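Local structure of glutamate racemase (Campylobacter jejuni, 3UHF) at residues A[92-96]-A[202-206]; A[95-100]-A[140-146]; A[133-139]-A[197-203]; A[114-120]-A[230-235]. The protein belongs to the Asp/Glu/hydantoin racemase family and folds into two alpha/beta lobes, each built on a parallel sheet, with D-glutamic acid bound between them. One frame throughout, in Å; residues are numbered along the deposited sequence.

All four contacts are buried, but they do different work. Interactions 1 and 2 line the D-glutamic acid pocket and share N95 and T96 at the start of helix 95-100; interaction 1 uses backbone N-H groups and two thiols, interaction 2 a cluster of threonine hydroxyls. Interaction 3 lies farther out, in the middle of the four-stranded sheet. It runs on a ladder of backbone hydrogen bonds with aliphatic packing on both faces, and A203, at its end, passes straight into the pocket loop of interaction 1. Interaction 4 is helix packing by aromatic and aliphatic side chains next to the pocket, with V116 about 6 Å from the ligand; Y114, where it starts, pairs through its backbone with I92 of interaction 1.

Interaction 1: A[92-96]-A[202-206]; sequences IACNT and LACTH. With DGL (D-glutamic acid), chain C.
A93 and T205 meet where two loops of this two-lobed alpha/beta racemase fold face each other across the ligand: the T205 CG2 methyl lies 3.2 Å from A93 O. The same methyl packs on the CA of C94, and N95 sets its CB against A203 O, so the two loops touch beside the alpha-carboxylate of D-glutamic acid without burying much surface. Most of the polar work passes through the ligand. Its O atom is gripped from both segments, by N95 N and by T205 N. The bond from T205 N to the ligand O is 2.9 Å long and almost straight (N-H...O angle 170°). The ligand OXT takes a 2.7 Å bond from T96 OG1 and a weak one from T96 N. The alpha-carboxylate (O and OXT) thus sits at the N-terminal end of helix 95-100, where the helix dipole would probably help to stabilise its charge.

In T205 the hydroxyl stands between the backbone N and the carbonyl carbon (chi1 51°), which puts OG1 2.9 Å from the ligand N, whose hydrogen it accepts, and lets it hydrogen-bond to H206 ND1 at 3.0 Å. H206 is held at its far nitrogen as well, NE2 being hydrogen-bonded to E174 OE1. Both cysteines extend their sulfur away from their own backbone N, and the two come at the ligand from opposite sides. C94 SG, which also caps a backbone N in the first turn of its helix, lies 3.2 Å from the ligand N, while C204 SG rests 3.6 Å from the ligand CB.

Interaction 2: A[95-100]-A[140-146]; sequences NTASAY and TKATIKS. With DGL (D-glutamic acid), chain C.
T96 and T140 meet hydroxyl to hydroxyl, their side chains crossing at about a right angle: T140 OG1 donates to T96 OG1 at 2.9 Å. This is the same T96 hydroxyl that donates to OXT of the ligand's alpha-carboxylate, and the bond from T140 would help to orient it. T140 has its OG1 between the backbone N and the carbonyl carbon (chi1 63°); its CG2 is then opposite the carbonyl carbon and beside the backbone N, which turns the methyl to 3.5 Å from the ligand OXT. One turn on, T143 OG1 comes within 3.2 Å of T96 OG1, adding a third hydroxyl to the cluster. Beside it the T96 methyl packs on the CB of A142.

Helix 95-100 follows a strand of the five-stranded sheet and helix 141-146 one of the four-stranded sheet, so this pairing joins the two alpha/beta lobes at the helix N-termini next to the ligand. T140 is the N-cap of its helix, and the two short axes run 8.5 Å apart, 30° from parallel.

Farther from the ligand, Y100 reaches over to the second helix. Its OH donates to A142 O at 2.6 Å, and that carbonyl also accepts S146 N in the regular helical bond; the two donors arrive from opposite faces of the carbonyl plane. The Y100 ring carbon CE2 rests 3.9 Å from A142 CB. S146 OG, 3.4 Å from A99 CB, turns back to donate to T143 O, at 2.6 Å, while I71 and K68 of helix 68-82 touch Y100 from outside the pair.

Interaction 3: A[133-139]-A[197-203]; sequences KEILVIA and PDALILA
L136 and L200 both swing CG away from their backbone N (chi1 171° and 175°), and this lays the two side chains next to each other, pointing the same way, with L136 CD2 3.6 Å from L200 CD1. I138 takes the rarer choice, CG1 between the backbone N and the carbonyl carbon, which brings CG1 to 3.9 Å from the same L200 CD1. P197 extends this face, its CG 3.7 Å from L136 CB. On the other face the CD1 of I201 comes 4.0 Å from V137 CG2 and equally close to CG2 of I135.

Between the faces runs a parallel ladder whose bonds zigzag from strand to strand: L136 N to A199 O (2.9 Å), I201 N to L136 O (2.8 Å), then a longer one from I138 N to I201 O (3.3 Å). Past it, A203 leads toward the ligand loop. At the ladder's start E134 O accepts A199 N and, weakly, D198 N. The D198 carboxylate replies through the anti lone pair of OD2, which takes the hydrogen of E134 N at 2.8 Å.

F218 of helix 211-218 covers the leucine face, while Y149 and T124 from two other helices lie over I201. Strands 135-139 and 199-202 are the inner pair of a four-stranded parallel sheet with helices on both faces, the three-layer alpha/beta/alpha build of one lobe.

Interaction 4: A[114-120]-A[230-235]; sequences YGVIDAG and AIVEFL
A119 and I231 bring their CA atoms to 5.1 Å, where the first turn of helix 117-128 and the second turn of helix 227-238 lie close enough for small side chains to fit between them. A119 sits in the join, its CB 3.6 Å from F234 CB and also touching CD1 of I231, while A230 places its methyl against A119 O and the CA of G120. I231 has CG1 turned away from its own backbone N (chi1 -170°), which extends CD1 to 3.3 Å from G115 O and onto the CB of Y114. Its CB meets V116 CG1, the two side chains crossing at about a right angle.

F234 likewise stretches its ring away from its backbone N (chi1 179°), out to Y114. The two make an offset edge-to-face pair, F234 giving the edge and Y114 the face, with planes 70° apart and ring centroids 5.5 Å apart. At the closest point F234 CE2 is 3.5 Å from Y114 CD1. L235 adds its CD2 at 3.7 Å from Y114 CD2. The tyrosine hydroxyl takes no part in this packing and is hydrogen-bonded to E239 instead.

At another part of the F234 edge, near the ring plane, one conformer of D118 sets its OD2 3.7 Å from F234 CE1. One water donates to both A119 O and A230 O, at 2.8 Å from each carbonyl oxygen. Direct contact is thus mainly van der Waals packing of Y114, V116, A119, A230, I231, F234 and L235, and the water bridges two helix carbonyls.

Interaction 1: A[92-96]-A[202-206]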
loop_
_atom_site.group_PDB
_atom_site.type_symbol
_atom_site.label_atom_id
_atom_site.label_comp_id
_atom_site.label_asym_id
_atom_site.label_seq_id
_atom_site.Cartn_x
_atom_site.Cartn_y
_atom_site.Cartn_z
ATOM N N ILE A 92 -5.658 0.894 -5.390
ATOM C CA ILE A 92 -5.744 -0.135 -4.351
ATOM C C ILE A 92 -4.485 -0.024 -3.490
ATOM O O ILE A 92 -3.426 -0.530 -3.859
ATOM C CB ILE A 92 -5.833 -1.544 -4.973
ATOM C CG1 ILE A 92 -6.960 -1.593 -6.020
ATOM C CG2 ILE A 92 -6.037 -2.610 -3.896
ATOM C CD1 ILE A 92 -8.333 -1.227 -5.464
ATOM N N ALA A 93 -4.597 0.683 -2.366
ATOM C CA ALA A 93 -3.461 0.921 -1.475
ATOM C C ALA A 93 -2.988 -0.382 -0.848
ATOM O O ALA A 93 -1.827 -0.526 -0.484
ATOM C CB ALA A 93 -3.849 1.924 -0.365
ATOM N N CYS A 94 -3.914 -1.321 -0.716
ATOM C CA CYS A 94 -3.685 -2.561 0.019
ATOM C C CYS A 94 -2.823 -3.527 -0.791
ATOM O O CYS A 94 -3.172 -3.861 -1.918
ATOM C CB CYS A 94 -5.034 -3.205 0.318
ATOM S SG CYS A 94 -4.928 -4.719 1.297
ATOM N N ASN A 95 -1.710 -3.975 -0.216
ATOM C CA ASN A 95 -0.840 -4.912 -0.909
ATOM C C ASN A 95 -1.513 -6.267 -1.038
ATOM O O ASN A 95 -1.293 -6.980 -2.014
ATOM C CB ASN A 95 0.500 -5.061 -0.184
ATOM C CG ASN A 95 1.250 -3.739 -0.073
ATOM O OD1 ASN A 95 0.896 -2.882 0.732
ATOM N ND2 ASN A 95 2.292 -3.572 -0.889
ATOM N N THR A 96 -2.325 -6.624 -0.043
ATOM C CA THR A 96 -3.006 -7.913 -0.065
ATOM C C THR A 96 -4.054 -7.934 -1.168
ATOM O O THR A 96 -4.094 -8.862 -1.985
ATOM C CB THR A 96 -3.641 -8.251 1.307
ATOM O OG1 THR A 96 -2.605 -8.370 2.295
ATOM C CG2 THR A 96 -4.411 -9.564 1.223
ATOM N N LEU A 202 8.720 -2.775 1.736
ATOM C CA LEU A 202 7.678 -2.694 2.755
ATOM C C LEU A 202 6.342 -3.012 2.091
ATOM O O LEU A 202 5.542 -2.109 1.799
ATOM C CB LEU A 202 7.655 -1.294 3.363
ATOM C CG LEU A 202 8.979 -0.835 3.985
ATOM C CD1 LEU A 202 8.858 0.587 4.492
ATOM C CD2 LEU A 202 9.399 -1.761 5.128
ATOM N N ALA A 203 6.122 -4.296 1.823
ATOM C CA ALA A 203 5.011 -4.717 0.978
ATOM C C ALA A 203 3.728 -4.901 1.776
ATOM O O ALA A 203 3.019 -5.907 1.616
ATOM C CB ALA A 203 5.378 -6.017 0.238
ATOM N N CYS A 204 3.418 -3.914 2.614
ATOM C CA CYS A 204 2.204 -3.938 3.432
ATOM C C CYS A 204 1.937 -2.507 3.888
ATOM O O CYS A 204 2.874 -1.783 4.259
ATOM C CB CYS A 204 2.400 -4.850 4.637
ATOM S SG CYS A 204 1.008 -4.871 5.820
ATOM N N THR A 205 0.673 -2.093 3.841
ATOM C CA THR A 205 0.307 -0.709 4.136
ATOM C C THR A 205 0.796 -0.255 5.517
ATOM O O THR A 205 1.099 0.919 5.720
ATOM C CB THR A 205 -1.225 -0.511 4.097
ATOM O OG1 THR A 205 -1.853 -1.500 4.926
ATOM C CG2 THR A 205 -1.752 -0.628 2.676
ATOM N N HIS A 206 0.865 -1.189 6.465
ATOM C CA HIS A 206 1.184 -0.825 7.843
ATOM C C HIS A 206 2.667 -0.612 8.067
ATOM O O HIS A 206 3.071 0.009 9.053
ATOM C CB HIS A 206 0.703 -1.916 8.821
ATOM C CG HIS A 206 -0.787 -2.021 8.931
ATOM N ND1 HIS A 206 -1.609 -2.147 7.833
ATOM C CD2 HIS A 206 -1.599 -2.056 10.019
ATOM C CE1 HIS A 206 -2.867 -2.234 8.235
ATOM N NE2 HIS A 206 -2.888 -2.178 9.556
HETATM N N DGL C . -3.723 -3.579 4.045
HETATM C CA DGL C . -3.051 -4.871 4.212
HETATM C C DGL C . -1.844 -4.958 3.292
HETATM O O DGL C . -1.322 -3.936 2.827
HETATM C CB DGL C . -2.594 -5.068 5.657
HETATM C CG DGL C . -3.751 -5.259 6.636
HETATM C CD DGL C . -4.578 -6.471 6.263
HETATM O OE1 DGL C . -5.690 -6.291 5.716
HETATM O OE2 DGL C . -4.096 -7.603 6.482
HETATM O OXT DGL C . -1.353 -6.050 3.033
#

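Interaction 2: A[95-100]-A[140-146]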
loop_
_atom_site.group_PDB
_atom_site.type_symbol
_atom_site.label_atom_id
_atom_site.label_comp_id
_atom_site.label_asym_id
_atom_site.label_seq_id
_atom_site.Cartn_x
_atom_site.Cartn_y
_atom_site.Cartn_z
ATOM N N ASN A 95 -1.710 -3.975 -0.216
ATOM C CA ASN A 95 -0.840 -4.912 -0.909
ATOM C C ASN A 95 -1.513 -6.267 -1.038
ATOM O O ASN A 95 -1.293 -6.980 -2.014
ATOM C CB ASN A 95 0.500 -5.061 -0.184
ATOM C CG ASN A 95 1.250 -3.739 -0.073
ATOM O OD1 ASN A 95 0.896 -2.882 0.732
ATOM N ND2 ASN A 95 2.292 -3.572 -0.889
ATOM N N THR A 96 -2.325 -6.624 -0.043
ATOM C CA THR A 96 -3.006 -7.913 -0.065
ATOM C C THR A 96 -4.054 -7.934 -1.168
ATOM O O THR A 96 -4.094 -8.862 -1.985
ATOM C CB THR A 96 -3.641 -8.251 1.307
ATOM O OG1 THR A 96 -2.605 -8.370 2.295
ATOM C CG2 THR A 96 -4.411 -9.564 1.223
ATOM N N ALA A 97 -4.885 -6.892 -1.214
ATOM C CA ALA A 97 -5.843 -6.746 -2.304
ATOM C C ALA A 97 -5.136 -6.684 -3.661
ATOM O O ALA A 97 -5.625 -7.238 -4.658
ATOM C CB ALA A 97 -6.704 -5.506 -2.096
ATOM N N SER A 98 -3.993 -6.008 -3.701
ATOM C CA SER A 98 -3.257 -5.859 -4.963
ATOM C C SER A 98 -2.753 -7.211 -5.464
ATOM O O SER A 98 -2.605 -7.422 -6.675
ATOM C CB SER A 98 -2.077 -4.879 -4.814
ATOM O OG SER A 98 -2.519 -3.539 -4.622
ATOM N N ALA A 99 -2.494 -8.117 -4.526
ATOM C CA ALA A 99 -1.964 -9.434 -4.841
ATOM C C ALA A 99 -2.989 -10.356 -5.485
ATOM O O ALA A 99 -2.614 -11.296 -6.177
ATOM C CB ALA A 99 -1.357 -10.101 -3.587
ATOM N N TYR A 100 -4.275 -10.092 -5.272
ATOM C CA TYR A 100 -5.313 -11.030 -5.725
ATOM C C TYR A 100 -6.411 -10.444 -6.611
ATOM O O TYR A 100 -6.894 -11.116 -7.521
ATOM C CB TYR A 100 -5.975 -11.721 -4.523
ATOM C CG TYR A 100 -5.051 -12.665 -3.794
ATOM C CD1 TYR A 100 -4.788 -13.937 -4.294
ATOM C CD2 TYR A 100 -4.421 -12.277 -2.620
ATOM C CE1 TYR A 100 -3.935 -14.801 -3.634
ATOM C CE2 TYR A 100 -3.570 -13.131 -1.955
ATOM C CZ TYR A 100 -3.331 -14.396 -2.469
ATOM O OH TYR A 100 -2.479 -15.250 -1.800
ATOM N N THR A 140 2.072 -9.496 4.354
ATOM C CA THR A 140 1.143 -10.423 5.009
ATOM C C THR A 140 1.335 -11.829 4.450
ATOM O O THR A 140 1.964 -11.995 3.414
ATOM C CB THR A 140 -0.330 -10.034 4.758
ATOM O OG1 THR A 140 -0.618 -10.123 3.353
ATOM C CG2 THR A 140 -0.625 -8.612 5.267
ATOM N N LYS A 141 0.790 -12.833 5.135
ATOM C CA LYS A 141 0.830 -14.206 4.629
ATOM C C LYS A 141 0.191 -14.328 3.250
ATOM O O LYS A 141 0.719 -15.005 2.371
ATOM C CB LYS A 141 0.127 -15.164 5.598
ATOM C CG LYS A 141 0.953 -15.516 6.824
ATOM C CD LYS A 141 0.339 -16.679 7.606
ATOM C CE LYS A 141 1.198 -17.044 8.817
ATOM N NZ LYS A 141 0.594 -18.136 9.646
ATOM N N ALA A 142 -0.961 -13.690 3.065
ATOM C CA ALA A 142 -1.664 -13.808 1.787
ATOM C C ALA A 142 -0.837 -13.197 0.643
ATOM O O ALA A 142 -0.756 -13.762 -0.449
ATOM C CB ALA A 142 -3.038 -13.169 1.865
ATOM N N THR A 143 -0.218 -12.055 0.901
ATOM C CA THR A 143 0.601 -11.408 -0.128
ATOM C C THR A 143 1.784 -12.289 -0.524
ATOM O O THR A 143 2.045 -12.489 -1.719
ATOM C CB THR A 143 1.070 -10.015 0.319
ATOM O OG1 THR A 143 -0.072 -9.175 0.506
ATOM C CG2 THR A 143 2.018 -9.362 -0.748
ATOM N N ILE A 144 2.481 -12.836 0.467
ATOM C CA ILE A 144 3.632 -13.690 0.182
ATOM C C ILE A 144 3.197 -14.933 -0.581
ATOM O O ILE A 144 3.844 -15.349 -1.542
ATOM C CB ILE A 144 4.357 -14.116 1.461
ATOM C CG1 ILE A 144 4.924 -12.891 2.184
ATOM C CG2 ILE A 144 5.465 -15.140 1.145
ATOM C CD1 ILE A 144 5.898 -12.032 1.317
ATOM N N LYS A 145 2.087 -15.521 -0.146
ATOM C CA LYS A 145 1.588 -16.752 -0.745
ATOM C C LYS A 145 1.199 -16.552 -2.216
ATOM O O LYS A 145 1.339 -17.465 -3.028
ATOM C CB LYS A 145 0.408 -17.301 0.067
ATOM C CG LYS A 145 -0.000 -18.718 -0.321
ATOM C CD LYS A 145 -1.026 -19.307 0.641
ATOM C CE LYS A 145 -0.433 -19.537 2.027
ATOM N NZ LYS A 145 -1.446 -20.037 3.010
ATOM N N SER A 146 0.742 -15.348 -2.557
ATOM C CA SER A 146 0.333 -15.032 -3.933
ATOM C C SER A 146 1.491 -15.175 -4.923
ATOM O O SER A 146 1.275 -15.370 -6.129
ATOM C CB SER A 146 -0.187 -13.592 -4.025
ATOM O OG SER A 146 0.892 -12.657 -4.063
HETATM N N DGL C . -3.723 -3.579 4.045
HETATM C CA DGL C . -3.051 -4.871 4.212
HETATM C C DGL C . -1.844 -4.958 3.292
HETATM O O DGL C . -1.322 -3.936 2.827
HETATM C CB DGL C . -2.594 -5.068 5.657
HETATM C CG DGL C . -3.751 -5.259 6.636
HETATM C CD DGL C . -4.578 -6.471 6.263
HETATM O OE1 DGL C . -5.690 -6.291 5.716
HETATM O OE2 DGL C . -4.096 -7.603 6.482
HETATM O OXT DGL C . -1.353 -6.050 3.033
#

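Interaction 3: A[133-139]-A[197-203]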
loop_
_atom_site.group_PDB
_atom_site.type_symbol
_atom_site.label_atom_id
_atom_site.label_comp_id
_atom_site.label_asym_id
_atom_site.label_seq_id
_atom_site.Cartn_x
_atom_site.Cartn_y
_atom_site.Cartn_z
ATOM N N LYS A 133 21.798 -7.827 -6.574
ATOM C CA LYS A 133 21.579 -7.341 -5.211
ATOM C C LYS A 133 20.495 -8.131 -4.480
ATOM O O LYS A 133 19.604 -8.708 -5.096
ATOM C CB LYS A 133 21.249 -5.847 -5.211
ATOM C CG LYS A 133 22.418 -4.958 -5.621
ATOM C CD LYS A 133 23.562 -5.074 -4.630
ATOM C CE LYS A 133 24.809 -4.367 -5.138
ATOM N NZ LYS A 133 24.536 -2.922 -5.387
ATOM N N GLU A 134 20.591 -8.137 -3.152
ATOM C CA GLU A 134 19.691 -8.897 -2.288
ATOM C C GLU A 134 18.407 -8.133 -1.984
ATOM O O GLU A 134 18.453 -6.982 -1.556
ATOM C CB GLU A 134 20.391 -9.192 -0.960
ATOM C CG GLU A 134 21.767 -9.814 -1.093
ATOM C CD GLU A 134 21.735 -11.321 -0.971
ATOM O OE1 GLU A 134 20.686 -11.858 -0.550
ATOM O OE2 GLU A 134 22.752 -11.966 -1.311
ATOM N N ILE A 135 17.264 -8.785 -2.173
ATOM C CA ILE A 135 15.989 -8.182 -1.823
ATOM C C ILE A 135 15.278 -9.010 -0.750
ATOM O O ILE A 135 15.200 -10.231 -0.847
ATOM C CB ILE A 135 15.048 -8.122 -3.050
ATOM C CG1 ILE A 135 15.687 -7.311 -4.174
ATOM C CG2 ILE A 135 13.674 -7.530 -2.675
ATOM C CD1 ILE A 135 14.895 -7.364 -5.454
ATOM N N LEU A 136 14.758 -8.333 0.265
ATOM C CA LEU A 136 13.862 -8.972 1.226
ATOM C C LEU A 136 12.481 -8.341 1.057
ATOM O O LEU A 136 12.333 -7.118 1.128
ATOM C CB LEU A 136 14.368 -8.774 2.655
ATOM C CG LEU A 136 13.373 -9.212 3.743
ATOM C CD1 LEU A 136 13.026 -10.681 3.550
ATOM C CD2 LEU A 136 13.970 -8.951 5.126
ATOM N N VAL A 137 11.482 -9.172 0.772
ATOM C CA VAL A 137 10.112 -8.696 0.687
ATOM C C VAL A 137 9.407 -9.123 1.967
ATOM O O VAL A 137 9.412 -10.303 2.293
ATOM C CB VAL A 137 9.371 -9.347 -0.484
ATOM C CG1 VAL A 137 7.945 -8.821 -0.558
ATOM C CG2 VAL A 137 10.117 -9.073 -1.796
ATOM N N ILE A 138 8.841 -8.174 2.707
ATOM C CA ILE A 138 8.047 -8.540 3.893
ATOM C C ILE A 138 6.612 -8.085 3.686
ATOM O O ILE A 138 6.376 -7.009 3.144
ATOM C CB ILE A 138 8.636 -7.976 5.209
ATOM C CG1 ILE A 138 8.779 -6.444 5.141
ATOM C CG2 ILE A 138 9.965 -8.673 5.504
ATOM C CD1 ILE A 138 9.116 -5.773 6.502
ATOM N N ALA A 139 5.650 -8.905 4.117
ATOM C CA ALA A 139 4.264 -8.655 3.772
ATOM C C ALA A 139 3.375 -9.564 4.597
ATOM O O ALA A 139 3.864 -10.330 5.415
ATOM C CB ALA A 139 4.029 -8.923 2.269
ATOM N N PRO A 197 19.530 -7.459 3.732
ATOM C CA PRO A 197 19.258 -7.203 2.314
ATOM C C PRO A 197 19.751 -5.837 1.841
ATOM O O PRO A 197 19.952 -4.920 2.640
ATOM C CB PRO A 197 17.733 -7.267 2.253
ATOM C CG PRO A 197 17.304 -6.757 3.585
ATOM C CD PRO A 197 18.339 -7.241 4.572
ATOM N N ASP A 198 19.955 -5.708 0.533
ATOM C CA ASP A 198 20.259 -4.413 -0.051
ATOM C C ASP A 198 19.004 -3.558 -0.170
ATOM O O ASP A 198 19.072 -2.325 -0.094
ATOM C CB ASP A 198 20.934 -4.589 -1.413
ATOM C CG ASP A 198 22.268 -5.304 -1.299
ATOM O OD1 ASP A 198 23.209 -4.699 -0.746
ATOM O OD2 ASP A 198 22.375 -6.470 -1.750
ATOM N N ALA A 199 17.859 -4.213 -0.358
ATOM C CA ALA A 199 16.576 -3.517 -0.365
ATOM C C ALA A 199 15.534 -4.286 0.437
ATOM O O ALA A 199 15.438 -5.507 0.336
ATOM C CB ALA A 199 16.080 -3.305 -1.782
ATOM N N LEU A 200 14.748 -3.556 1.218
ATOM C CA LEU A 200 13.639 -4.165 1.969
ATOM C C LEU A 200 12.343 -3.588 1.422
ATOM O O LEU A 200 12.092 -2.382 1.543
ATOM C CB LEU A 200 13.776 -3.816 3.446
ATOM C CG LEU A 200 12.642 -4.262 4.378
ATOM C CD1 LEU A 200 12.535 -5.772 4.388
ATOM C CD2 LEU A 200 12.901 -3.731 5.778
ATOM N N ILE A 201 11.535 -4.419 0.773
ATOM C CA ILE A 201 10.272 -3.918 0.261
ATOM C C ILE A 201 9.230 -3.948 1.379
ATOM O O ILE A 201 8.900 -5.014 1.916
ATOM C CB ILE A 201 9.753 -4.705 -0.956
ATOM C CG1 ILE A 201 10.826 -4.753 -2.063
ATOM C CG2 ILE A 201 8.508 -4.017 -1.489
ATOM C CD1 ILE A 201 10.366 -5.448 -3.351
ATOM N N LEU A 202 8.720 -2.775 1.736
ATOM C CA LEU A 202 7.678 -2.694 2.755
ATOM C C LEU A 202 6.342 -3.012 2.091
ATOM O O LEU A 202 5.542 -2.109 1.799
ATOM C CB LEU A 202 7.655 -1.294 3.363
ATOM C CG LEU A 202 8.979 -0.835 3.985
ATOM C CD1 LEU A 202 8.858 0.587 4.492
ATOM C CD2 LEU A 202 9.399 -1.761 5.128
ATOM N N ALA A 203 6.122 -4.296 1.823
ATOM C CA ALA A 203 5.011 -4.717 0.978
ATOM C C ALA A 203 3.728 -4.901 1.776
ATOM O O ALA A 203 3.019 -5.907 1.616
ATOM C CB ALA A 203 5.378 -6.017 0.238
#

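Interaction 4: A[114-120]-A[230-235]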
loop_
_atom_site.group_PDB
_atom_site.type_symbol
_atom_site.label_atom_id
_atom_site.label_comp_id
_atom_site.label_asym_id
_atom_site.label_seq_id
_atom_site.Cartn_x
_atom_site.Cartn_y
_atom_site.Cartn_z
ATOM N N TYR A 114 -5.224 0.766 -10.277
ATOM C CA TYR A 114 -3.812 0.464 -10.036
ATOM C C TYR A 114 -3.629 -0.020 -8.610
ATOM O O TYR A 114 -4.222 0.550 -7.691
ATOM C CB TYR A 114 -2.954 1.712 -10.233
ATOM C CG TYR A 114 -2.951 2.213 -11.662
ATOM C CD1 TYR A 114 -2.317 1.487 -12.659
ATOM C CD2 TYR A 114 -3.594 3.394 -12.011
ATOM C CE1 TYR A 114 -2.314 1.928 -13.977
ATOM C CE2 TYR A 114 -3.596 3.847 -13.334
ATOM C CZ TYR A 114 -2.953 3.106 -14.301
ATOM O OH TYR A 114 -2.947 3.541 -15.603
ATOM N N GLY A 115 -2.812 -1.062 -8.444
ATOM C CA GLY A 115 -2.417 -1.559 -7.130
ATOM C C GLY A 115 -1.033 -1.019 -6.823
ATOM O O GLY A 115 -0.553 -0.121 -7.533
ATOM N N VAL A 116 -0.387 -1.554 -5.789
ATOM C CA VAL A 116 0.906 -1.044 -5.352
ATOM C C VAL A 116 2.069 -2.011 -5.588
ATOM O O VAL A 116 3.219 -1.685 -5.297
ATOM C CB VAL A 116 0.880 -0.644 -3.860
ATOM C CG1 VAL A 116 0.029 0.614 -3.658
ATOM C CG2 VAL A 116 0.359 -1.811 -2.992
ATOM N N ILE A 117 1.786 -3.195 -6.115
ATOM C CA ILE A 117 2.837 -4.201 -6.245
ATOM C C ILE A 117 3.770 -3.920 -7.431
ATOM O O ILE A 117 4.990 -3.931 -7.270
ATOM C CB ILE A 117 2.253 -5.624 -6.325
ATOM C CG1 ILE A 117 1.545 -5.947 -5.002
ATOM C CG2 ILE A 117 3.351 -6.634 -6.593
ATOM C CD1 ILE A 117 0.848 -7.290 -4.976
ATOM N N ASP A 118 3.204 -3.676 -8.608
ATOM C CA ASP A 118 4.009 -3.340 -9.787
ATOM C C ASP A 118 4.881 -2.120 -9.478
ATOM O O ASP A 118 6.099 -2.123 -9.722
ATOM C CB ASP A 118 3.088 -3.089 -10.980
ATOM C CG ASP A 118 3.836 -2.956 -12.301
ATOM O OD1 ASP A 118 5.086 -2.932 -12.299
ATOM O OD2 ASP A 118 3.155 -2.869 -13.352
ATOM N N ALA A 119 4.263 -1.097 -8.897
ATOM C CA ALA A 119 4.986 0.107 -8.517
ATOM C C ALA A 119 6.150 -0.178 -7.570
ATOM O O ALA A 119 7.232 0.382 -7.727
ATOM C CB ALA A 119 4.024 1.102 -7.878
ATOM N N GLY A 120 5.918 -1.016 -6.566
ATOM C CA GLY A 120 6.956 -1.341 -5.602
ATOM C C GLY A 120 8.115 -2.098 -6.241
ATOM O O GLY A 120 9.281 -1.878 -5.921
ATOM N N ALA A 230 6.332 4.664 -3.936
ATOM C CA ALA A 230 6.465 3.928 -5.194
ATOM C C ALA A 230 5.298 4.201 -6.139
ATOM O O ALA A 230 5.496 4.444 -7.331
ATOM C CB ALA A 230 6.589 2.427 -4.931
ATOM N N ILE A 231 4.075 4.141 -5.615
ATOM C CA ILE A 231 2.907 4.340 -6.464
ATOM C C ILE A 231 2.849 5.793 -6.960
ATOM O O ILE A 231 2.396 6.045 -8.068
ATOM C CB ILE A 231 1.576 3.881 -5.775
ATOM C CG1 ILE A 231 0.401 3.874 -6.760
ATOM C CG2 ILE A 231 1.224 4.790 -4.604
ATOM C CD1 ILE A 231 0.582 2.984 -7.972
ATOM N N VAL A 232 3.336 6.746 -6.170
ATOM C CA VAL A 232 3.393 8.131 -6.660
ATOM C C VAL A 232 4.235 8.226 -7.941
ATOM O O VAL A 232 3.808 8.812 -8.934
ATOM C CB VAL A 232 3.936 9.122 -5.603
ATOM C CG1 VAL A 232 4.259 10.459 -6.248
ATOM C CG2 VAL A 232 2.928 9.308 -4.460
ATOM N N GLU A 233 5.422 7.629 -7.928
ATOM C CA GLU A 233 6.305 7.712 -9.093
ATOM C C GLU A 233 5.701 6.980 -10.291
ATOM O O GLU A 233 5.786 7.435 -11.433
ATOM C CB GLU A 233 7.676 7.136 -8.754
ATOM C CG GLU A 233 8.375 7.882 -7.632
ATOM C CD GLU A 233 8.536 9.361 -7.960
ATOM O OE1 GLU A 233 9.143 9.674 -9.010
ATOM O OE2 GLU A 233 8.043 10.207 -7.180
ATOM N N PHE A 234 5.096 5.835 -10.003
ATOM C CA PHE A 234 4.404 5.013 -10.991
ATOM C C PHE A 234 3.279 5.785 -11.682
ATOM O O PHE A 234 3.148 5.748 -12.912
ATOM C CB PHE A 234 3.867 3.764 -10.265
ATOM C CG PHE A 234 3.097 2.801 -11.138
ATOM C CD1 PHE A 234 3.701 1.648 -11.617
ATOM C CD2 PHE A 234 1.763 3.024 -11.432
ATOM C CE1 PHE A 234 2.996 0.751 -12.394
ATOM C CE2 PHE A 234 1.054 2.134 -12.214
ATOM C CZ PHE A 234 1.671 0.992 -12.693
ATOM N N LEU A 235 2.457 6.478 -10.897
ATOM C CA LEU A 235 1.332 7.221 -11.458
ATOM C C LEU A 235 1.765 8.376 -12.350
ATOM O O LEU A 235 1.148 8.629 -13.390
ATOM C CB LEU A 235 0.426 7.747 -10.346
ATOM C CG LEU A 235 -0.325 6.612 -9.645
ATOM C CD1 LEU A 235 -1.095 7.135 -8.444
ATOM C CD2 LEU A 235 -1.251 5.923 -10.634
HETATM O O HOH W 1 7.370 2.998 -8.810
#